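Cell surface protein (Faecalibacterium prausnitzii A2-165, PDB 4GT6) is of unknown function but, as an extracellular protein whose present fragment is built of BspA-type leucine-rich repeats, probably binds other proteins at the bacterial surface. Local coordinates at residues Lys103-Gly106 with Arg107-Met111; Thr172-Glu175 with Glu176-Thr180; Lys347-Glu350 with Ser351-Ser354. All blocks are in the same frame, centred on the assembly; numbering follows the deposited sequence. Where two conformers were deposited one is given.

Each contact is one turn in a BspA-type leucine-rich repeat region: an isoleucine packs its CG2 methyl on an alanine four residues later and on the ring edge of the next residue, a phenylalanine. Contacts 1 and 2 lie in one repeat region with centres about 16 Å apart. Both follow a short strand through a type II turn, and both keep the isoleucine, alanine and phenylalanine buried. Contact 3, about 41 Å from contact 1 between centres, belongs to another repeat region; no regular strand leads into it, and its isoleucine and phenylalanine are partly exposed. Polar surroundings differ too: a glutamine bridge in contact 1, a water and salt bridge in contact 2, serines in contact 3.

Contact 1: Lys103-Gly106 with Arg107-Met111; sequences KKIG and RQAFM
The Phe-110 ring presents its edge to Ile-105, whose CG2 methyl lies near the ring plane, 4.2 Å from Phe-110 CE2. Phe-83 and Phe-133, from the flanking turns, meet the same ring with their planes almost parallel to it, so three phenylalanine rings follow one another along this BspA-type leucine-rich region. Ile-105 ends the short strand 104-105, and the chain then folds back so that Ala-109 and Phe-110 return over it. The isoleucine holds CG1 beside its backbone N (chi1 -64°), leaving CG2 anti to that N and aimed at the returning turn. A type II turn from Gly-106 to Ala-109 makes the reversal. It is closed by a weak hydrogen bond from Ala-109 N to Gly-106 O, 3.3 Å long and bent to 137° at the hydrogen. Gln-108 takes the left-handed backbone conformation needed at the third position of this turn and starts an overlapping type I turn, closed only weakly by Met-111 N. The Gln-108 side-chain amide joins two other parts of the chain: OE1 accepts from Asn-81 ND2 while NE2 gives to Glu-131 OE1. Arg-107 is exposed, its CB directed away from the strand. Within the fold the packing is snug: Ala-109 CB sits 3.4 Å from Gly-106 O, and its separation from Ile-105 CG2, 3.5 Å, is shorter than a usual methyl-methyl contact.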
# COMPACT_ATOMS: atom_id res chain seq x y z
N LYS A 103 23.59 -1.74 3.39
CA LYS A 103 23.19 -2.63 2.30
C LYS A 103 21.84 -3.25 2.55
O LYS A 103 21.15 -3.61 1.60
CB LYS A 103 24.22 -3.76 2.14
CG LYS A 103 25.62 -3.29 1.73
CD LYS A 103 25.63 -2.31 0.55
CE LYS A 103 25.55 -2.97 -0.79
NZ LYS A 103 25.71 -1.98 -1.90
N LYS A 104 21.48 -3.46 3.83
CA LYS A 104 20.24 -4.17 4.17
C LYS A 104 19.47 -3.42 5.24
O LYS A 104 20.07 -2.98 6.21
CB LYS A 104 20.61 -5.58 4.67
CG LYS A 104 19.40 -6.43 5.07
CD LYS A 104 19.81 -7.89 5.33
CE LYS A 104 18.61 -8.73 5.68
NZ LYS A 104 18.95 -10.16 5.88
N ILE A 105 18.15 -3.26 5.04
CA ILE A 105 17.26 -2.62 6.02
C ILE A 105 16.17 -3.64 6.35
O ILE A 105 15.51 -4.15 5.43
CB ILE A 105 16.71 -1.24 5.51
CG1 ILE A 105 17.86 -0.21 5.31
CG2 ILE A 105 15.65 -0.66 6.51
CD1 ILE A 105 17.43 1.07 4.60
N GLY A 106 16.02 -3.95 7.64
CA GLY A 106 15.09 -4.98 8.12
C GLY A 106 13.63 -4.58 8.08
O GLY A 106 13.30 -3.41 7.86
N ARG A 107 12.74 -5.55 8.39
CA ARG A 107 11.29 -5.30 8.38
C ARG A 107 10.95 -4.21 9.37
O ARG A 107 11.52 -4.20 10.45
CB ARG A 107 10.53 -6.58 8.83
CG ARG A 107 10.73 -7.78 7.93
CD ARG A 107 9.82 -8.93 8.30
NE ARG A 107 10.06 -9.43 9.64
CZ ARG A 107 9.32 -10.38 10.21
NH1 ARG A 107 8.28 -10.90 9.57
NH2 ARG A 107 9.61 -10.80 11.43
N GLN A 108 10.00 -3.31 9.03
CA GLN A 108 9.47 -2.29 9.94
C GLN A 108 10.58 -1.43 10.58
O GLN A 108 10.36 -0.87 11.67
CB GLN A 108 8.65 -3.01 11.03
CG GLN A 108 7.43 -3.77 10.48
CD GLN A 108 6.51 -4.28 11.58
OE1 GLN A 108 6.80 -4.22 12.78
NE2 GLN A 108 5.34 -4.78 11.18
N ALA A 109 11.76 -1.30 9.90
CA ALA A 109 12.90 -0.59 10.54
C ALA A 109 12.55 0.86 10.90
O ALA A 109 12.97 1.33 11.96
CB ALA A 109 14.13 -0.63 9.66
N PHE A 110 11.74 1.53 10.08
CA PHE A 110 11.35 2.93 10.35
C PHE A 110 9.85 3.05 10.36
O PHE A 110 9.31 4.14 10.12
CB PHE A 110 12.00 3.88 9.32
CG PHE A 110 13.50 3.85 9.40
CD1 PHE A 110 14.17 4.66 10.32
CD2 PHE A 110 14.24 3.00 8.60
CE1 PHE A 110 15.56 4.63 10.42
CE2 PHE A 110 15.64 2.97 8.69
CZ PHE A 110 16.29 3.76 9.62
N MSE A 111 9.14 1.94 10.63
CA MSE A 111 7.67 2.03 10.67
C MSE A 111 7.20 3.00 11.76
O MSE A 111 7.77 3.01 12.85
CB MSE A 111 7.06 0.64 10.89
CG MSE A 111 5.55 0.67 11.02
SE MSE A 111 4.96 -1.16 10.69
CE MSE A 111 3.06 -0.98 11.15

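Contact 2: Thr172-Glu175 with Glu176-Thr180; sequences TAIE and ERAFT. With EDO (1,2-ethanediol), chain G.
Ile-174 and Phe-179 cross at about a right angle, the isoleucine meeting the aromatic ring at its edge. Its CG2 methyl lies near the ring plane, 3.8 Å from Phe-179 CE2. The same methyl also touches Ala-178, with Ile-174 CG2 and Ala-178 CB 3.7 Å apart, so one branch serves two partners. Phe-179 keeps CG beside its own backbone N (chi1 -62°), which swings the ring back toward the strand, where its plane runs almost parallel to that of Phe-201. Ala-178 points its methyl toward the preceding segment, and its N gives a hydrogen bond of 3.2 Å to Glu-175 O that closes a type II turn. Polar groups hold the outer flank. The bend of Glu-175 at chi2 (-63°) carries the carboxylate away from the following residues, yet its OE1 still accepts from a water at 2.7 Å. That water in turn accepts from Glu-176 N at 3.0 Å, bridging side chain and backbone, while Glu-175 OE2 forms a salt bridge with Arg-195. Arg-177 points away from the strand; it was deposited in two conformers, so the bond of NH1 to a bound 1,2-ethanediol, probably a crystallisation additive, is doubtful. Thr-180 OG1 bonds to Asn-199 O and Ser-202 OG. A short, weakly bonded strand leading into a type II turn from Glu-175 to Ala-178, overlapped by a type I turn, with isoleucine, alanine and phenylalanine gathered inside, is consistent with a repeat turn of the BspA-type leucine-rich region, the same arrangement as at 103-111.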
# COMPACT_ATOMS: atom_id res chain seq x y z
N THR A 172 11.82 -6.41 -9.89
CA THR A 172 11.00 -7.41 -10.59
C THR A 172 9.62 -7.56 -9.96
O THR A 172 8.75 -8.23 -10.54
CB THR A 172 11.69 -8.78 -10.66
OG1 THR A 172 11.65 -9.40 -9.37
CG2 THR A 172 13.11 -8.70 -11.19
N ALA A 173 9.43 -7.02 -8.74
CA ALA A 173 8.15 -7.15 -8.05
C ALA A 173 7.86 -5.95 -7.20
O ALA A 173 8.76 -5.40 -6.57
CB ALA A 173 8.12 -8.42 -7.18
N ILE A 174 6.59 -5.54 -7.19
CA ILE A 174 6.07 -4.48 -6.32
C ILE A 174 5.05 -5.20 -5.48
O ILE A 174 3.98 -5.54 -5.99
CB ILE A 174 5.51 -3.26 -7.09
CG1 ILE A 174 6.58 -2.63 -8.00
CG2 ILE A 174 4.90 -2.23 -6.12
CD1 ILE A 174 5.96 -1.64 -9.06
N GLU A 175 5.37 -5.48 -4.21
CA GLU A 175 4.52 -6.37 -3.42
C GLU A 175 3.25 -5.69 -2.90
O GLU A 175 3.07 -4.48 -3.05
CB GLU A 175 5.31 -7.06 -2.28
CG GLU A 175 6.57 -7.83 -2.73
CD GLU A 175 6.43 -9.02 -3.67
OE1 GLU A 175 5.30 -9.30 -4.15
OE2 GLU A 175 7.46 -9.67 -3.96
N GLU A 176 2.37 -6.49 -2.31
CA GLU A 176 1.09 -6.01 -1.79
C GLU A 176 1.21 -4.76 -0.95
O GLU A 176 2.08 -4.69 -0.07
CB GLU A 176 0.45 -7.09 -0.90
CG GLU A 176 -0.14 -8.25 -1.67
CD GLU A 176 -0.81 -9.31 -0.81
OE1 GLU A 176 -0.78 -9.18 0.44
OE2 GLU A 176 -1.36 -10.28 -1.38
N ARG A 177 0.31 -3.77 -1.21
CA ARG A 177 0.19 -2.53 -0.43
C ARG A 177 1.49 -1.69 -0.39
O ARG A 177 1.61 -0.79 0.45
CB ARG A 177 -0.27 -2.83 1.03
CG ARG A 177 -1.50 -3.76 1.11
CD ARG A 177 -2.03 -4.01 2.53
NE ARG A 177 -2.38 -2.78 3.25
CZ ARG A 177 -3.49 -2.07 3.05
NH1 ARG A 177 -4.37 -2.43 2.12
NH2 ARG A 177 -3.71 -0.97 3.76
N ALA A 178 2.44 -1.92 -1.32
CA ALA A 178 3.72 -1.17 -1.29
C ALA A 178 3.54 0.36 -1.28
O ALA A 178 4.29 1.04 -0.56
CB ALA A 178 4.59 -1.57 -2.47
N PHE A 179 2.55 0.91 -2.04
CA PHE A 179 2.35 2.37 -2.10
C PHE A 179 0.94 2.76 -1.70
O PHE A 179 0.48 3.84 -2.09
CB PHE A 179 2.66 2.91 -3.52
CG PHE A 179 4.09 2.66 -3.91
CD1 PHE A 179 5.11 3.49 -3.44
CD2 PHE A 179 4.44 1.56 -4.69
CE1 PHE A 179 6.45 3.23 -3.76
CE2 PHE A 179 5.77 1.33 -5.05
CZ PHE A 179 6.76 2.16 -4.59
N THR A 180 0.25 1.91 -0.93
CA THR A 180 -1.11 2.26 -0.48
C THR A 180 -1.13 3.62 0.22
O THR A 180 -0.30 3.87 1.10
CB THR A 180 -1.65 1.19 0.50
OG1 THR A 180 -1.77 -0.05 -0.17
CG2 THR A 180 -3.01 1.56 1.08
C1 EDO G . -7.83 -0.97 1.80
O1 EDO G . -7.05 -2.15 1.92
C2 EDO G . -7.39 -0.22 0.53
O2 EDO G . -6.07 0.25 0.69
O HOH W 1 2.85 -9.37 -2.96

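Contact 3: Lys347-Glu350 with Ser351-Ser354; sequences KIPE and SAFS
Ile-348 and Phe-353 form the close-packed side of this turn together with Ala-352. In the isoleucine CG1 lies beside the backbone N (chi1 -50°), which leaves CG2 anti to it and brings that methyl to the edge of the Phe-353 ring, near its plane and 3.8 Å from Phe-353 CE2. The same methyl meets Ala-352 CB, also at 3.8 Å, so the alanine fills the corner between isoleucine and ring. Pro-349 adds a looser apolar wall, its CD 4.3 Å from Ala-352 CB. A firm backbone bond draws the turn together: Ala-352 N reaches Pro-349 O at 3.0 Å with a nearly straight N-H geometry (158°). Further round, Ser-351 O is gripped twice, by Ser-354 OG at 2.8 Å and by Ser-354 N at 3.2 Å, both arriving from the same face of its plane, so the Ser-351 carbonyl takes both the N-H and the hydroxyl of Ser-354.

The opposite character belongs to Glu-350. It is exposed, was deposited in two conformers, and sends its extended chain away from the packed methyls. Ser-351 likewise directs CB away from the preceding segment; its OG sits between the backbone N and carbonyl carbon (chi1 72°) and is held by Asp-327 OD1 and Asp-328 N, which follow strand 324-325. The turn lies between strands 338-341 and 361-364 of the BspA-type repeat region. Strand 324-325 receives Ala-352 on Ile-325, the Phe-330 ring lies nearly parallel to that of Phe-353, and the loop following helix 368-372 meets the turn through a backbone bond between Ser-375 and Ile-348.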
# COMPACT_ATOMS: atom_id res chain seq x y z
N LYS A 347 -28.74 -12.81 -1.26
CA LYS A 347 -27.98 -12.37 -0.08
C LYS A 347 -27.68 -10.88 -0.17
O LYS A 347 -27.05 -10.43 -1.13
CB LYS A 347 -26.66 -13.17 0.08
CG LYS A 347 -26.85 -14.62 0.52
CD LYS A 347 -25.53 -15.24 0.97
N ILE A 348 -28.15 -10.13 0.83
CA ILE A 348 -27.95 -8.67 0.98
C ILE A 348 -27.80 -8.38 2.48
O ILE A 348 -28.82 -8.29 3.17
CB ILE A 348 -29.07 -7.75 0.36
CG1 ILE A 348 -29.43 -8.10 -1.11
CG2 ILE A 348 -28.69 -6.25 0.50
CD1 ILE A 348 -30.73 -7.45 -1.63
N PRO A 349 -26.57 -8.22 3.00
CA PRO A 349 -26.43 -7.85 4.43
C PRO A 349 -27.02 -6.46 4.68
O PRO A 349 -27.05 -5.65 3.75
CB PRO A 349 -24.91 -7.86 4.66
CG PRO A 349 -24.30 -8.41 3.45
CD PRO A 349 -25.26 -8.27 2.32
N GLU A 350 -27.48 -6.18 5.92
CA GLU A 350 -28.06 -4.89 6.28
C GLU A 350 -27.10 -3.72 5.96
O GLU A 350 -27.54 -2.64 5.59
CB GLU A 350 -28.44 -4.88 7.77
CG GLU A 350 -29.42 -3.79 8.16
CD GLU A 350 -29.66 -3.62 9.65
OE1 GLU A 350 -29.34 -4.56 10.42
OE2 GLU A 350 -30.17 -2.55 10.05
N SER A 351 -25.78 -3.95 6.08
CA SER A 351 -24.80 -2.88 5.85
C SER A 351 -24.69 -2.47 4.36
O SER A 351 -24.17 -1.39 4.08
CB SER A 351 -23.42 -3.29 6.35
OG SER A 351 -22.90 -4.29 5.49
N ALA A 352 -25.17 -3.31 3.42
CA ALA A 352 -25.06 -3.00 1.99
C ALA A 352 -25.73 -1.67 1.63
O ALA A 352 -25.22 -0.95 0.78
CB ALA A 352 -25.65 -4.14 1.16
N PHE A 353 -26.83 -1.32 2.31
CA PHE A 353 -27.54 -0.07 2.02
C PHE A 353 -27.58 0.84 3.26
O PHE A 353 -28.52 1.63 3.41
CB PHE A 353 -28.95 -0.37 1.46
CG PHE A 353 -28.87 -1.00 0.09
CD1 PHE A 353 -28.63 -0.22 -1.04
CD2 PHE A 353 -28.97 -2.38 -0.06
CE1 PHE A 353 -28.51 -0.81 -2.30
CE2 PHE A 353 -28.85 -2.97 -1.33
CZ PHE A 353 -28.61 -2.18 -2.43
N SER A 354 -26.54 0.77 4.12
CA SER A 354 -26.44 1.60 5.32
C SER A 354 -26.15 3.04 4.92
O SER A 354 -25.47 3.27 3.92
CB SER A 354 -25.37 1.06 6.27
OG SER A 354 -24.11 0.97 5.64